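Local coordinates for protein dehydrogenase (Chromobacterium violaceum, PDB 3Q2I) that probably oxidises UDP-N-acetylglucosaminuronic acid with NAD as cofactor, an early step towards 2,3-diacetamido-2,3-dideoxy-D-mannuronic acid, at residues A[16-21]-A[78-83]. Sequence-based numbering, arbitrary orientation.
Sequences FALVGC and IVILTT. With NAI (1,4-dihydronicotinamide adenine dinucleotide), chain B.
I78 lies beside F16, both side chains pointing the same way, and its CD1 meets the ring at F16 CE1 (3.8 Å). The backbone ladder starts here, with A17 N donating to I78 O. V79 is A17's partner on the other face of the sheet, and its CG2 makes only a loose contact with A17 CB. I80 N then donates to A17 O (2.7 Å), and I80 O takes V19 N. With CG1 anti to its carbonyl carbon (chi1 -61°), the I80 side chain lies over A17 O and carries CD1 to F16 CD1 (3.6 Å). CG2 goes to L18 CD1. Helix 25-34 covers this face. These are the first and fourth strands of the parallel Rossmann sheet, neighbours at its centre, and the NAD site opens at their C-terminal ends. L81 CD2 presses against V19 CG1 at 3.4 Å, tighter than usual for two carbons. T82 N donates to V19 O (2.8 Å). The T82 side chain crosses L18 at about a right angle, and T82 OG1 is 3.4 Å from L18 CD2. A chi1 of 47° sets T82 OG1 2.7 Å from G20 O and also near V19 O, either of which can accept its single proton. G20 probably opens the glycine-rich turn; at its backbone angles a CB would strike the carbonyl before it, and T82 O and T83 N close off the same place. T83 CG2 packs near G20 CA and the adenine, whose C2A touches V19 CG2. T83 O faces the nicotinamide ribose hydroxyl O3D and also accepts a hydrogen bond from H88.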
ATOM      1  N   PHE A  16      28.634  31.196  31.087  1.00 26.21           N
ATOM      2  CA  PHE A  16      27.763  30.013  30.887  1.00 23.34           C
ATOM      3  C   PHE A  16      26.753  29.850  32.016  1.00 26.84           C
ATOM      4  O   PHE A  16      27.035  30.117  33.194  1.00 26.06           O
ATOM      5  CB  PHE A  16      28.651  28.787  30.801  1.00 19.71           C
ATOM      6  CG  PHE A  16      29.443  28.683  29.518  1.00 25.75           C
ATOM      7  CD1 PHE A  16      28.921  28.010  28.415  1.00 22.26           C
ATOM      8  CD2 PHE A  16      30.668  29.331  29.367  1.00 26.40           C
ATOM      9  CE1 PHE A  16      29.644  27.933  27.242  1.00 24.39           C
ATOM     10  CE2 PHE A  16      31.399  29.249  28.200  1.00 25.84           C
ATOM     11  CZ  PHE A  16      30.877  28.569  27.117  1.00 27.72           C
ATOM     12  N   ALA A  17      25.542  29.381  31.699  1.00 25.44           N
ATOM     13  CA  ALA A  17      24.637  28.898  32.733  1.00 21.81           C
ATOM     14  C   ALA A  17      24.326  27.443  32.357  1.00 25.43           C
ATOM     15  O   ALA A  17      24.471  27.052  31.166  1.00 22.42           O
ATOM     16  CB  ALA A  17      23.352  29.701  32.776  1.00 24.26           C
ATOM     17  N   LEU A  18      24.019  26.622  33.359  1.00 23.02           N
ATOM     18  CA  LEU A  18      23.739  25.224  33.051  1.00 22.75           C
ATOM     19  C   LEU A  18      22.472  24.711  33.728  1.00 26.09           C
ATOM     20  O   LEU A  18      22.199  25.001  34.890  1.00 26.47           O
ATOM     21  CB  LEU A  18      24.929  24.326  33.386  1.00 21.67           C
ATOM     22  CG  LEU A  18      24.846  22.788  33.310  1.00 21.82           C
ATOM     23  CD1 LEU A  18      26.124  22.164  32.880  1.00 20.88           C
ATOM     24  CD2 LEU A  18      24.235  22.100  34.531  1.00 24.49           C
ATOM     25  N   VAL A  19      21.659  23.944  33.004  1.00 23.08           N
ATOM     26  CA  VAL A  19      20.464  23.369  33.614  1.00 24.61           C
ATOM     27  C   VAL A  19      20.492  21.848  33.503  1.00 24.83           C
ATOM     28  O   VAL A  19      20.803  21.301  32.430  1.00 22.86           O
ATOM     29  CB  VAL A  19      19.147  23.972  33.023  1.00 26.72           C
ATOM     30  CG1 VAL A  19      19.104  23.850  31.520  1.00 29.41           C
ATOM     31  CG2 VAL A  19      17.920  23.403  33.683  1.00 26.17           C
ATOM     32  N   GLY A  20      20.267  21.200  34.637  1.00 21.81           N
ATOM     33  CA  GLY A  20      20.391  19.738  34.731  1.00 22.87           C
ATOM     34  C   GLY A  20      21.699  19.218  35.292  1.00 19.59           C
ATOM     35  O   GLY A  20      22.653  18.903  34.593  1.00 22.01           O
ATOM     36  N   CYS A  21      21.739  19.165  36.624  1.00 25.25           N
ATOM     37  CA  CYS A  21      23.004  18.957  37.277  1.00 20.91           C
ATOM     38  C   CYS A  21      23.132  17.453  37.561  1.00 24.65           C
ATOM     39  O   CYS A  21      23.151  17.026  38.730  1.00 24.42           O
ATOM     40  CB  CYS A  21      22.968  19.686  38.630  1.00 24.17           C
ATOM     41  SG  CYS A  21      23.098  21.483  38.419  1.00 26.29           S
ATOM     42  N   ILE A  78      25.630  31.889  27.086  1.00 25.50           N
ATOM     43  CA  ILE A  78      25.140  30.571  26.636  1.00 23.50           C
ATOM     44  C   ILE A  78      24.502  29.795  27.790  1.00 25.17           C
ATOM     45  O   ILE A  78      25.008  29.803  28.915  1.00 24.76           O
ATOM     46  CB  ILE A  78      26.318  29.759  26.140  1.00 24.94           C
ATOM     47  CG1 ILE A  78      26.847  30.473  24.903  1.00 26.24           C
ATOM     48  CG2 ILE A  78      25.904  28.237  25.939  1.00 21.25           C
ATOM     49  CD1 ILE A  78      28.151  29.953  24.371  1.00 25.28           C
ATOM     50  N   VAL A  79      23.389  29.112  27.521  1.00 24.01           N
ATOM     51  CA  VAL A  79      22.687  28.294  28.512  1.00 21.89           C
ATOM     52  C   VAL A  79      22.880  26.860  28.044  1.00 23.28           C
ATOM     53  O   VAL A  79      22.624  26.558  26.868  1.00 20.74           O
ATOM     54  CB  VAL A  79      21.175  28.590  28.626  1.00 21.04           C
ATOM     55  CG1 VAL A  79      20.500  27.642  29.642  1.00 20.67           C
ATOM     56  CG2 VAL A  79      20.942  30.025  29.135  1.00 24.46           C
ATOM     57  N   ILE A  80      23.400  26.010  28.917  1.00 20.40           N
ATOM     58  CA  ILE A  80      23.808  24.651  28.553  1.00 20.97           C
ATOM     59  C   ILE A  80      22.680  23.735  29.039  1.00 22.39           C
ATOM     60  O   ILE A  80      22.203  23.863  30.181  1.00 19.52           O
ATOM     61  CB  ILE A  80      25.066  24.243  29.322  1.00 20.80           C
ATOM     62  CG1 ILE A  80      26.239  25.187  28.980  1.00 19.81           C
ATOM     63  CG2 ILE A  80      25.423  22.818  29.026  1.00 22.86           C
ATOM     64  CD1 ILE A  80      27.230  25.352  30.157  1.00 18.79           C
ATOM     65  N   LEU A  81      22.201  22.838  28.162  1.00 18.27           N
ATOM     66  CA  LEU A  81      21.092  21.949  28.537  1.00 20.74           C
ATOM     67  C   LEU A  81      21.608  20.518  28.749  1.00 18.28           C
ATOM     68  O   LEU A  81      21.992  19.832  27.789  1.00 20.22           O
ATOM     69  CB  LEU A  81      20.055  21.913  27.383  1.00 19.74           C
ATOM     70  CG  LEU A  81      19.563  23.291  26.976  1.00 21.46           C
ATOM     71  CD1 LEU A  81      18.431  23.120  25.904  1.00 21.86           C
ATOM     72  CD2 LEU A  81      19.045  24.047  28.162  1.00 23.34           C
ATOM     73  N   THR A  82      21.684  20.088  30.009  1.00 18.97           N
ATOM     74  CA  THR A  82      22.166  18.760  30.361  1.00 19.56           C
ATOM     75  C   THR A  82      21.056  18.023  31.156  1.00 21.25           C
ATOM     76  O   THR A  82      21.310  17.190  32.041  1.00 22.14           O
ATOM     77  CB  THR A  82      23.510  18.825  31.153  1.00 23.55           C
ATOM     78  OG1 THR A  82      23.367  19.814  32.174  1.00 22.80           O
ATOM     79  CG2 THR A  82      24.702  19.133  30.278  1.00 19.78           C
ATOM     80  N   THR A  83      19.816  18.306  30.784  1.00 21.47           N
ATOM     81  CA  THR A  83      18.588  17.666  31.250  1.00 19.58           C
ATOM     82  C   THR A  83      18.235  16.426  30.431  1.00 19.75           C
ATOM     83  O   THR A  83      18.890  16.126  29.427  1.00 19.41           O
ATOM     84  CB  THR A  83      17.427  18.650  31.136  1.00 20.37           C
ATOM     85  OG1 THR A  83      17.511  19.339  29.873  1.00 20.87           O
ATOM     86  CG2 THR A  83      17.499  19.709  32.275  1.00 20.91           C
TER
HETATM   87  PA  NAI B 500      20.811  12.538  34.573  1.00 22.96           P
HETATM   88  O1A NAI B 500      19.538  11.867  34.889  1.00 20.45           O
HETATM   89  O2A NAI B 500      22.141  12.086  35.323  1.00 24.17           O
HETATM   90  O5B NAI B 500      20.749  14.107  34.742  1.00 22.42           O
HETATM   91  C5B NAI B 500      19.441  14.514  35.031  1.00 28.58           C
HETATM   92  C4B NAI B 500      19.497  15.938  35.568  1.00 26.75           C
HETATM   93  O4B NAI B 500      18.485  16.815  35.043  1.00 20.89           O
HETATM   94  C3B NAI B 500      19.071  15.542  36.982  1.00 27.03           C
HETATM   95  O3B NAI B 500      19.977  16.084  37.955  1.00 26.72           O
HETATM   96  C2B NAI B 500      17.593  15.957  37.081  1.00 23.48           C
HETATM   97  O2B NAI B 500      17.156  16.278  38.396  1.00 25.97           O
HETATM   98  C1B NAI B 500      17.665  17.209  36.175  1.00 20.12           C
HETATM   99  N9A NAI B 500      16.373  17.690  35.743  1.00 23.37           N
HETATM  100  C8A NAI B 500      15.331  16.932  35.264  1.00 25.99           C
HETATM  101  N7A NAI B 500      14.365  17.732  34.911  1.00 20.38           N
HETATM  102  C5A NAI B 500      14.754  19.045  35.042  1.00 23.24           C
HETATM  103  C6A NAI B 500      14.149  20.303  34.839  1.00 22.51           C
HETATM  104  N6A NAI B 500      12.872  20.432  34.335  1.00 25.52           N
HETATM  105  N1A NAI B 500      14.851  21.409  35.141  1.00 27.77           N
HETATM  106  C2A NAI B 500      16.068  21.299  35.635  1.00 19.77           C
HETATM  107  N3A NAI B 500      16.703  20.151  35.859  1.00 22.06           N
HETATM  108  C4A NAI B 500      16.042  19.005  35.590  1.00 20.87           C
HETATM  109  O3  NAI B 500      21.078  12.354  33.013  1.00 20.00           O
HETATM  110  PN  NAI B 500      22.402  12.503  32.227  1.00 20.97           P
HETATM  111  O1N NAI B 500      23.034  11.165  31.969  1.00 22.08           O
HETATM  112  O2N NAI B 500      23.357  13.601  32.756  1.00 27.20           O
HETATM  113  O5D NAI B 500      21.973  12.799  30.685  1.00 20.79           O
HETATM  114  C5D NAI B 500      21.703  14.174  30.544  1.00 18.69           C
HETATM  115  C4D NAI B 500      21.615  14.572  29.074  1.00 20.26           C
HETATM  116  O4D NAI B 500      22.950  14.409  28.568  1.00 21.32           O
HETATM  117  C3D NAI B 500      20.775  13.608  28.189  1.00 18.78           C
HETATM  118  O3D NAI B 500      20.227  14.408  27.138  1.00 19.84           O
HETATM  119  C2D NAI B 500      21.821  12.667  27.581  1.00 20.58           C
HETATM  120  O2D NAI B 500      21.447  12.204  26.285  1.00 20.69           O
HETATM  121  C1D NAI B 500      23.081  13.571  27.434  1.00 19.52           C
HETATM  122  N1N NAI B 500      24.320  12.826  27.451  1.00 19.05           N
HETATM  123  C2N NAI B 500      25.212  13.038  26.508  1.00 21.58           C
HETATM  124  C3N NAI B 500      26.399  12.300  26.421  1.00 19.23           C
HETATM  125  C7N NAI B 500      27.408  12.573  25.373  1.00 18.50           C
HETATM  126  O7N NAI B 500      28.219  11.771  24.948  1.00 22.38           O
HETATM  127  N7N NAI B 500      27.473  13.811  24.801  1.00 17.49           N
HETATM  128  C4N NAI B 500      26.560  11.239  27.336  1.00 20.78           C
HETATM  129  C5N NAI B 500      25.646  11.128  28.369  1.00 21.55           C
HETATM  130  C6N NAI B 500      24.525  11.917  28.412  1.00 19.54           C